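Local coordinates for protein glutathione peroxidase (Schistosoma mansoni, PDB 2V1M) that catalyses the reduction of hydrogen peroxide to water by glutathione, which is oxidised to glutathione disulfide, at residues 122-136 and 145-158. Numbering follows the deposited sequence. Where two conformers were deposited one is given.
Sequences QHGTLTNNIKWNFSK and PVKRYSPTTAPYDI. With SO4 (sulfate ion), chain B; SO4 (sulfate ion), chain C.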
ATOM      1  N   GLN A 122       1.562   9.615  10.187  1.00  3.19           N
ATOM      2  CA  GLN A 122       0.732  10.552   9.418  1.00  3.47           C
ATOM      3  C   GLN A 122      -0.711  10.400   9.845  1.00  3.43           C
ATOM      4  O   GLN A 122      -1.310   9.315   9.674  1.00  3.58           O
ATOM      5  CB  GLN A 122       0.841  10.287   7.909  1.00  3.82           C
ATOM      6  CG  GLN A 122       2.162  10.708   7.303  1.00  3.73           C
ATOM      7  CD  GLN A 122       2.363  12.221   7.361  1.00  4.02           C
ATOM      8  OE1 GLN A 122       3.303  12.719   8.045  1.00  4.80           O
ATOM      9  NE2 GLN A 122       1.519  12.984   6.736  1.00  4.90           N
ATOM     10  N   HIS A 123      -1.248  11.483  10.392  1.00  3.54           N
ATOM     11  CA  HIS A 123      -2.613  11.511  10.910  1.00  3.44           C
ATOM     12  C   HIS A 123      -3.625  11.622   9.757  1.00  3.27           C
ATOM     13  O   HIS A 123      -3.397  12.329   8.762  1.00  3.67           O
ATOM     14  CB  HIS A 123      -2.773  12.692  11.843  1.00  3.94           C
ATOM     15  CG  HIS A 123      -3.971  12.560  12.745  1.00  4.13           C
ATOM     16  ND1 HIS A 123      -5.239  12.893  12.322  1.00  5.37           N
ATOM     17  CD2 HIS A 123      -4.104  12.116  14.022  1.00  4.90           C
ATOM     18  CE1 HIS A 123      -6.100  12.683  13.304  1.00  5.70           C
ATOM     19  NE2 HIS A 123      -5.442  12.200  14.343  1.00  5.37           N
ATOM     20  N   GLY A 124      -4.745  10.932   9.943  1.00  3.29           N
ATOM     21  CA  GLY A 124      -5.852  11.011   8.993  1.00  3.89           C
ATOM     22  C   GLY A 124      -6.653  12.312   9.144  1.00  4.04           C
ATOM     23  O   GLY A 124      -6.323  13.212   9.940  1.00  4.44           O
ATOM     24  N   THR A 125      -7.745  12.391   8.398  1.00  3.98           N
ATOM     25  CA  THR A 125      -8.632  13.567   8.530  1.00  4.32           C
ATOM     26  C   THR A 125      -9.523  13.351   9.730  1.00  4.35           C
ATOM     27  O   THR A 125     -10.298  12.367   9.778  1.00  4.25           O
ATOM     28  CB  THR A 125      -9.470  13.753   7.257  1.00  5.05           C
ATOM     29  OG1 THR A 125      -8.600  13.853   6.123  1.00  5.60           O
ATOM     30  CG2 THR A 125     -10.326  15.045   7.364  1.00  6.55           C
ATOM     31  N   LEU A 126      -9.432  14.272  10.691  1.00  4.84           N
ATOM     32  CA  LEU A 126     -10.181  14.315  11.955  0.50  5.41           C
ATOM     33  C   LEU A 126      -9.765  13.222  12.917  1.00  5.23           C
ATOM     34  O   LEU A 126      -9.275  13.515  14.015  1.00  6.61           O
ATOM     35  CB  LEU A 126     -11.692  14.341  11.708  0.50  6.73           C
ATOM     36  CG  LEU A 126     -12.251  15.739  11.485  0.50 10.16           C
ATOM     37  CD1 LEU A 126     -11.513  16.437  10.365  0.50  9.25           C
ATOM     38  CD2 LEU A 126     -13.716  15.590  11.102  0.50 10.94           C
ATOM     39  N   THR A 127     -10.000  11.981  12.539  1.00  5.15           N
ATOM     40  CA  THR A 127      -9.626  10.828  13.321  1.00  5.12           C
ATOM     41  C   THR A 127      -8.573  10.012  12.567  1.00  4.60           C
ATOM     42  O   THR A 127      -8.349  10.201  11.370  1.00  4.41           O
ATOM     43  CB  THR A 127     -10.847   9.964  13.636  1.00  6.09           C
ATOM     44  OG1 THR A 127     -11.502   9.641  12.401  1.00  6.82           O
ATOM     45  CG2 THR A 127     -11.855  10.725  14.537  1.00  8.57           C
ATOM     46  N   ASN A 128      -7.926   9.100  13.284  1.00  4.22           N
ATOM     47  CA  ASN A 128      -6.739   8.449  12.762  1.00  3.88           C
ATOM     48  C   ASN A 128      -6.911   7.049  12.164  1.00  3.54           C
ATOM     49  O   ASN A 128      -6.032   6.593  11.422  1.00  3.53           O
ATOM     50  CB  ASN A 128      -5.604   8.424  13.789  1.00  4.67           C
ATOM     51  CG  ASN A 128      -4.242   8.476  13.114  1.00  4.00           C
ATOM     52  OD1 ASN A 128      -4.122   9.051  12.022  1.00  4.41           O
ATOM     53  ND2 ASN A 128      -3.222   7.936  13.736  1.00  5.32           N
ATOM     54  N   ASN A 129      -7.922   6.274  12.555  0.50  3.65           N
ATOM     55  CA  ASN A 129      -8.104   4.955  11.935  0.80  3.70           C
ATOM     56  C   ASN A 129      -8.199   5.108  10.418  0.50  3.67           C
ATOM     57  O   ASN A 129      -8.689   6.095   9.895  0.50  3.43           O
ATOM     58  CB  ASN A 129      -9.418   4.291  12.407  0.80  4.68           C
ATOM     59  CG  ASN A 129      -9.263   3.545  13.725  0.50  3.89           C
ATOM     60  OD1 ASN A 129      -8.249   3.691  14.419  0.50  5.66           O
ATOM     61  ND2 ASN A 129     -10.248   2.711  14.058  0.50  6.20           N
ATOM     62  N   ILE A 130      -7.796   4.070   9.706  1.00  3.65           N
ATOM     63  CA  ILE A 130      -8.008   3.951   8.259  1.00  3.44           C
ATOM     64  C   ILE A 130      -9.529   3.951   8.033  1.00  3.75           C
ATOM     65  O   ILE A 130     -10.271   3.232   8.728  1.00  4.48           O
ATOM     66  CB  ILE A 130      -7.364   2.669   7.699  1.00  3.45           C
ATOM     67  CG1 ILE A 130      -5.876   2.563   8.050  1.00  3.42           C
ATOM     68  CG2 ILE A 130      -7.625   2.537   6.202  1.00  3.63           C
ATOM     69  CD1 ILE A 130      -5.041   3.766   7.610  1.00  4.37           C
ATOM     70  N   LYS A 131      -9.983   4.747   7.071  1.00  3.91           N
ATOM     71  CA  LYS A 131     -11.413   4.958   6.945  0.50  3.93           C
ATOM     72  C   LYS A 131     -12.137   4.009   6.010  1.00  3.57           C
ATOM     73  O   LYS A 131     -13.327   3.743   6.212  1.00  4.03           O
ATOM     74  CB  LYS A 131     -11.698   6.375   6.521  0.50  3.86           C
ATOM     75  CG  LYS A 131     -11.403   7.372   7.611  0.50  3.00           C
ATOM     76  CD  LYS A 131     -11.484   8.793   7.050  0.50  2.78           C
ATOM     77  CE  LYS A 131     -11.350   9.870   8.111  0.50  2.38           C
ATOM     78  NZ  LYS A 131     -10.103   9.749   8.897  0.50  2.80           N
ATOM     79  N   TRP A 132     -11.452   3.485   5.001  1.00  2.92           N
ATOM     80  CA  TRP A 132     -12.064   2.517   4.092  1.00  2.99           C
ATOM     81  C   TRP A 132     -10.936   1.849   3.298  1.00  2.74           C
ATOM     82  O   TRP A 132      -9.745   2.142   3.501  1.00  3.06           O
ATOM     83  CB  TRP A 132     -13.136   3.177   3.167  1.00  3.03           C
ATOM     84  CG  TRP A 132     -14.157   2.197   2.681  1.00  3.04           C
ATOM     85  CD1 TRP A 132     -14.355   1.775   1.393  1.00  3.38           C
ATOM     86  CD2 TRP A 132     -15.095   1.466   3.486  1.00  3.30           C
ATOM     87  NE1 TRP A 132     -15.365   0.831   1.352  1.00  3.48           N
ATOM     88  CE2 TRP A 132     -15.826   0.616   2.622  1.00  3.34           C
ATOM     89  CE3 TRP A 132     -15.416   1.457   4.867  1.00  3.54           C
ATOM     90  CZ2 TRP A 132     -16.860  -0.225   3.082  1.00  3.98           C
ATOM     91  CZ3 TRP A 132     -16.454   0.621   5.319  1.00  4.02           C
ATOM     92  CH2 TRP A 132     -17.154  -0.209   4.417  1.00  3.90           C
ATOM     93  N   ASN A 133     -11.316   0.958   2.386  1.00  2.92           N
ATOM     94  CA  ASN A 133     -10.346   0.408   1.435  1.00  3.05           C
ATOM     95  C   ASN A 133      -9.697   1.529   0.620  1.00  2.87           C
ATOM     96  O   ASN A 133     -10.311   2.552   0.319  1.00  3.23           O
ATOM     97  CB  ASN A 133     -11.042  -0.594   0.526  1.00  3.19           C
ATOM     98  CG  ASN A 133     -11.849  -1.606   1.297  1.00  3.09           C
ATOM     99  OD1 ASN A 133     -11.314  -2.365   2.121  1.00  3.21           O
ATOM    100  ND2 ASN A 133     -13.163  -1.599   1.064  1.00  3.41           N
ATOM    101  N   PHE A 134      -8.460   1.264   0.188  1.00  2.87           N
ATOM    102  CA  PHE A 134      -7.712   2.109  -0.739  1.00  2.75           C
ATOM    103  C   PHE A 134      -7.252   3.437  -0.157  1.00  2.70           C
ATOM    104  O   PHE A 134      -7.124   4.416  -0.880  1.00  3.10           O
ATOM    105  CB  PHE A 134      -8.434   2.287  -2.084  1.00  2.99           C
ATOM    106  CG  PHE A 134      -8.642   0.967  -2.791  1.00  3.21           C
ATOM    107  CD1 PHE A 134      -7.582   0.329  -3.431  1.00  2.92           C
ATOM    108  CD2 PHE A 134      -9.903   0.360  -2.834  1.00  3.32           C
ATOM    109  CE1 PHE A 134      -7.747  -0.868  -4.094  1.00  3.33           C
ATOM    110  CE2 PHE A 134     -10.065  -0.853  -3.489  1.00  3.68           C
ATOM    111  CZ  PHE A 134      -9.023  -1.482  -4.118  1.00  3.69           C
ATOM    112  N   SER A 135      -6.952   3.474   1.146  0.50  2.86           N
ATOM    113  CA  SER A 135      -6.134   4.593   1.630  0.50  3.02           C
ATOM    114  C   SER A 135      -4.701   4.389   1.096  0.50  2.72           C
ATOM    115  O   SER A 135      -4.319   3.280   0.668  0.50  2.85           O
ATOM    116  CB  SER A 135      -6.106   4.605   3.153  0.50  3.82           C
ATOM    117  OG  SER A 135      -5.766   5.884   3.645  0.25  5.33           O
ATOM    118  N   LYS A 136      -3.913   5.471   1.089  1.00  2.68           N
ATOM    119  CA  LYS A 136      -2.548   5.449   0.567  1.00  2.80           C
ATOM    120  C   LYS A 136      -1.598   6.148   1.508  1.00  2.84           C
ATOM    121  O   LYS A 136      -1.895   7.256   1.992  1.00  3.66           O
ATOM    122  CB  LYS A 136      -2.440   6.091  -0.831  1.00  3.07           C
ATOM    123  CG  LYS A 136      -3.277   5.444  -1.915  1.00  3.14           C
ATOM    124  CD  LYS A 136      -4.709   6.023  -2.095  1.00  2.70           C
ATOM    125  CE  LYS A 136      -5.406   5.284  -3.216  1.00  3.16           C
ATOM    126  NZ  LYS A 136      -6.849   5.646  -3.347  1.00  2.98           N
ATOM    127  N   PRO A 145       7.322   7.598   6.374  1.00  3.07           N
ATOM    128  CA  PRO A 145       5.970   7.957   5.839  1.00  3.11           C
ATOM    129  C   PRO A 145       5.766   9.471   5.972  1.00  3.43           C
ATOM    130  O   PRO A 145       5.733  10.015   7.089  1.00  3.71           O
ATOM    131  CB  PRO A 145       5.000   7.178   6.724  1.00  3.46           C
ATOM    132  CG  PRO A 145       5.874   6.127   7.440  1.00  3.63           C
ATOM    133  CD  PRO A 145       7.197   6.837   7.640  1.00  3.73           C
ATOM    134  N   VAL A 146       5.647  10.145   4.823  1.00  2.88           N
ATOM    135  CA  VAL A 146       5.580  11.596   4.815  1.00  3.10           C
ATOM    136  C   VAL A 146       4.278  12.143   4.249  1.00  3.08           C
ATOM    137  O   VAL A 146       4.096  13.386   4.306  1.00  3.59           O
ATOM    138  CB  VAL A 146       6.808  12.265   4.166  1.00  3.46           C
ATOM    139  CG1 VAL A 146       8.072  11.938   4.948  1.00  4.81           C
ATOM    140  CG2 VAL A 146       6.937  11.851   2.696  1.00  4.30           C
ATOM    141  N   LYS A 147       3.360  11.300   3.740  1.00  3.21           N
ATOM    142  CA  LYS A 147       2.057  11.808   3.343  1.00  3.13           C
ATOM    143  C   LYS A 147       1.077  10.662   3.409  1.00  3.01           C
ATOM    144  O   LYS A 147       1.431   9.489   3.188  1.00  3.29           O
ATOM    145  CB  LYS A 147       2.074  12.462   1.961  1.00  4.57           C
ATOM    146  CG  LYS A 147       0.914  13.457   1.758  1.00  6.18           C
ATOM    147  CD  LYS A 147       1.283  14.564   0.780  1.00  7.98           C
ATOM    148  CE  LYS A 147       0.085  15.410   0.411  0.50  6.84           C
ATOM    149  NZ  LYS A 147       0.438  16.427  -0.621  0.50  8.89           N
ATOM    150  N   ARG A 148      -0.182  11.004   3.658  1.00  3.14           N
ATOM    151  CA  ARG A 148      -1.282  10.054   3.733  1.00  3.19           C
ATOM    152  C   ARG A 148      -2.450  10.611   2.925  1.00  3.08           C
ATOM    153  O   ARG A 148      -2.761  11.827   2.990  1.00  4.59           O
ATOM    154  CB  ARG A 148      -1.710   9.909   5.205  1.00  3.25           C
ATOM    155  CG  ARG A 148      -2.936   9.076   5.453  1.00  3.06           C
ATOM    156  CD  ARG A 148      -3.217   9.031   6.966  1.00  3.45           C
ATOM    157  NE  ARG A 148      -4.491   8.384   7.243  1.00  3.33           N
ATOM    158  CZ  ARG A 148      -4.805   7.824   8.411  1.00  3.17           C
ATOM    159  NH1 ARG A 148      -3.899   7.738   9.403  1.00  3.70           N
ATOM    160  NH2 ARG A 148      -6.022   7.315   8.590  1.00  3.83           N
ATOM    161  N   TYR A 149      -3.095   9.734   2.157  1.00  2.78           N
ATOM    162  CA  TYR A 149      -4.201  10.129   1.261  1.00  3.18           C
ATOM    163  C   TYR A 149      -5.405   9.278   1.580  1.00  2.71           C
ATOM    164  O   TYR A 149      -5.321   8.049   1.755  1.00  3.06           O
ATOM    165  CB  TYR A 149      -3.799   9.953  -0.212  1.00  3.61           C
ATOM    166  CG  TYR A 149      -2.489  10.584  -0.590  1.00  3.36           C
ATOM    167  CD1 TYR A 149      -2.446  11.877  -1.144  1.00  4.20           C
ATOM    168  CD2 TYR A 149      -1.288   9.909  -0.367  1.00  3.34           C
ATOM    169  CE1 TYR A 149      -1.233  12.463  -1.508  1.00  4.40           C
ATOM    170  CE2 TYR A 149      -0.081  10.486  -0.726  1.00  4.07           C
ATOM    171  CZ  TYR A 149      -0.056  11.745  -1.302  1.00  4.26           C
ATOM    172  OH  TYR A 149       1.176  12.250  -1.663  1.00  5.26           O
ATOM    173  N   SER A 150      -6.551   9.935   1.597  1.00  3.08           N
ATOM    174  CA  SER A 150      -7.806   9.277   1.928  1.00  3.15           C
ATOM    175  C   SER A 150      -8.228   8.357   0.767  1.00  2.83           C
ATOM    176  O   SER A 150      -7.783   8.519  -0.378  1.00  3.04           O
ATOM    177  CB  SER A 150      -8.869  10.339   2.204  1.00  4.46           C
ATOM    178  OG  SER A 150      -9.181  11.050   1.029  1.00  5.74           O
ATOM    179  N   PRO A 151      -9.130   7.413   1.067  1.00  3.05           N
ATOM    180  CA  PRO A 151      -9.590   6.423   0.059  1.00  3.56           C
ATOM    181  C   PRO A 151      -9.981   6.993  -1.306  1.00  3.31           C
ATOM    182  O   PRO A 151      -9.631   6.380  -2.322  1.00  4.19           O
ATOM    183  CB  PRO A 151     -10.795   5.765   0.746  1.00  4.42           C
ATOM    184  CG  PRO A 151     -10.366   5.747   2.216  1.00  4.58           C
ATOM    185  CD  PRO A 151      -9.697   7.121   2.412  1.00  3.39           C
ATOM    186  N   THR A 152     -10.720   8.089  -1.323  1.00  3.14           N
ATOM    187  CA  THR A 152     -11.234   8.634  -2.589  1.00  4.06           C
ATOM    188  C   THR A 152     -10.158   9.364  -3.406  1.00  3.71           C
ATOM    189  O   THR A 152     -10.441   9.820  -4.515  1.00  5.52           O
ATOM    190  CB  THR A 152     -12.420   9.594  -2.385  1.00  4.90           C
ATOM    191  OG1 THR A 152     -11.992  10.736  -1.622  1.00  5.72           O
ATOM    192  CG2 THR A 152     -13.605   8.915  -1.712  1.00  5.52           C
ATOM    193  N   THR A 153      -8.929   9.443  -2.917  1.00  3.57           N
ATOM    194  CA  THR A 153      -7.846  10.069  -3.685  1.00  3.65           C
ATOM    195  C   THR A 153      -7.442   9.152  -4.838  1.00  3.62           C
ATOM    196  O   THR A 153      -6.945   8.036  -4.629  1.00  4.95           O
ATOM    197  CB  THR A 153      -6.632  10.306  -2.778  1.00  4.03           C
ATOM    198  OG1 THR A 153      -7.035  10.997  -1.599  1.00  4.88           O
ATOM    199  CG2 THR A 153      -5.602  11.133  -3.529  1.00  5.31           C
ATOM    200  N   ALA A 154      -7.628   9.614  -6.062  1.00  3.75           N
ATOM    201  CA  ALA A 154      -7.188   8.836  -7.202  1.00  4.27           C
ATOM    202  C   ALA A 154      -5.676   8.620  -7.122  1.00  3.87           C
ATOM    203  O   ALA A 154      -4.944   9.578  -6.888  1.00  4.04           O
ATOM    204  CB  ALA A 154      -7.525   9.582  -8.494  1.00  5.72           C
ATOM    205  N   PRO A 155      -5.187   7.389  -7.403  1.00  3.46           N
ATOM    206  CA  PRO A 155      -3.727   7.202  -7.396  1.00  4.03           C
ATOM    207  C   PRO A 155      -3.008   8.211  -8.280  1.00  4.07           C
ATOM    208  O   PRO A 155      -1.948   8.703  -7.915  1.00  4.55           O
ATOM    209  CB  PRO A 155      -3.565   5.753  -7.876  1.00  4.14           C
ATOM    210  CG  PRO A 155      -4.833   5.047  -7.322  1.00  4.11           C
ATOM    211  CD  PRO A 155      -5.934   6.101  -7.497  1.00  4.29           C
ATOM    212  N   TYR A 156      -3.571   8.543  -9.442  1.00  4.73           N
ATOM    213  CA  TYR A 156      -2.917   9.496 -10.329  1.00  5.96           C
ATOM    214  C   TYR A 156      -2.653  10.837  -9.657  1.00  5.34           C
ATOM    215  O   TYR A 156      -1.686  11.528 -10.019  1.00  7.02           O
ATOM    216  CB  TYR A 156      -3.759   9.720 -11.584  1.00  7.18           C
ATOM    217  CG  TYR A 156      -3.746   8.631 -12.598  1.00  9.29           C
ATOM    218  CD1 TYR A 156      -2.820   7.595 -12.543  1.00 10.02           C
ATOM    219  CD2 TYR A 156      -4.642   8.658 -13.653  1.00 12.04           C
ATOM    220  CE1 TYR A 156      -2.769   6.625 -13.518  1.00 11.29           C
ATOM    221  CE2 TYR A 156      -4.625   7.672 -14.637  1.00 12.03           C
ATOM    222  CZ  TYR A 156      -3.672   6.664 -14.551  1.00 10.33           C
ATOM    223  OH  TYR A 156      -3.658   5.705 -15.528  0.80 11.47           O
ATOM    224  N   ASP A 157      -3.499  11.231  -8.727  1.00  6.07           N
ATOM    225  CA  ASP A 157      -3.309  12.517  -8.054  1.00  6.56           C
ATOM    226  C   ASP A 157      -2.166  12.525  -7.063  1.00  6.08           C
ATOM    227  O   ASP A 157      -1.821  13.591  -6.528  1.00  7.46           O
ATOM    228  CB  ASP A 157      -4.598  12.952  -7.408  1.00  7.76           C
ATOM    229  CG  ASP A 157      -5.670  13.324  -8.455  1.00 10.91           C
ATOM    230  OD1 ASP A 157      -5.315  13.581  -9.617  1.00 16.53           O
ATOM    231  OD2 ASP A 157      -6.836  13.428  -8.099  1.00 16.49           O
ATOM    232  N   ILE A 158      -1.551  11.366  -6.839  1.00  4.60           N
ATOM    233  CA  ILE A 158      -0.390  11.238  -5.952  1.00  4.51           C
ATOM    234  C   ILE A 158       0.921  11.329  -6.762  1.00  4.15           C
ATOM    235  O   ILE A 158       2.017  11.448  -6.190  1.00  4.50           O
ATOM    236  CB  ILE A 158      -0.494   9.900  -5.170  1.00  4.23           C
ATOM    237  CG1 ILE A 158      -1.817   9.861  -4.404  1.00  4.65           C
ATOM    238  CG2 ILE A 158       0.686   9.709  -4.199  1.00  4.89           C
ATOM    239  CD1 ILE A 158      -2.118   8.519  -3.773  1.00  5.61           C
TER
HETATM  240  S   SO4 B1171      -7.840   9.741   5.892  0.80  3.70           S
HETATM  241  O1  SO4 B1171      -7.930   9.264   7.313  0.80  7.51           O
HETATM  242  O2  SO4 B1171      -8.457  11.085   5.856  0.80  9.29           O
HETATM  243  O3  SO4 B1171      -6.405   9.805   5.548  0.80  3.22           O
HETATM  244  O4  SO4 B1171      -8.603   8.854   5.015  0.80  3.39           O
HETATM  245  S   SO4 C1172      -7.591  10.320  16.986  0.50  4.73           S
HETATM  246  O1  SO4 C1172      -8.634  10.648  17.966  0.50  8.17           O
HETATM  247  O2  SO4 C1172      -7.410  11.502  16.132  0.50  6.16           O
HETATM  248  O3  SO4 C1172      -6.364  10.037  17.738  0.50  8.36           O
HETATM  249  O4  SO4 C1172      -7.969   9.171  16.160  0.50  6.20           O
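Q122 lays CB against CB of R148, and its backbone O, lying in the guanidinium plane, accepts a bond from R148 NH1 (3.0 Å, 156° at the hydrogen). R148 gets there fully stretched: CG is anti to the backbone N (chi1 174°) and the chain stays extended to NE. G124 CA sits over the centre of one guanidinium face, 3.4 Å above it. T125 N and OG1 bind one of two sulfates, probably from the crystallisation liquor, which R148 NE also holds. N128 O takes NH1 and NH2 of R148 together from one side of its carbonyl plane; the NH2 bond (2.9 Å) stands 60° out of that plane, so it does not follow a lone pair. N128 OD1 accepts from G124 N, which ties the two sides of the loop near the arginine together. I130 CD1 covers the opposite guanidinium face near its rim. K131 NZ joins the grip on the same sulfate as T125, whose negative charge probably offsets the positive charges of R148 and K131.

P151 packs against the next residues: W132 CB touches its CG, and F134 O receives a nearly straight CA-H...O contact from P151 CA (3.3 Å). S135 OG and K136 N both donate to Y149 O. K136 and Y149 form an antiparallel hydrogen-bonded pair, completed by Y149 N to K136 O (2.8 Å). Bent at its second torsion, K136 runs its CB and CG past I158 CD1 and brings buried NZ to T153 O (2.7 Å), with F134 O and N49 of helix 46-60 as further acceptors.

The paired strands 136-139 and 145-149 are the antiparallel edge of the thioredoxin-fold sheet of glutathione peroxidases, and the loop leading into strand 136-139 carries N133, whose ND2 bonds the oxidised cysteine at position 43, the active-site residue by similarity.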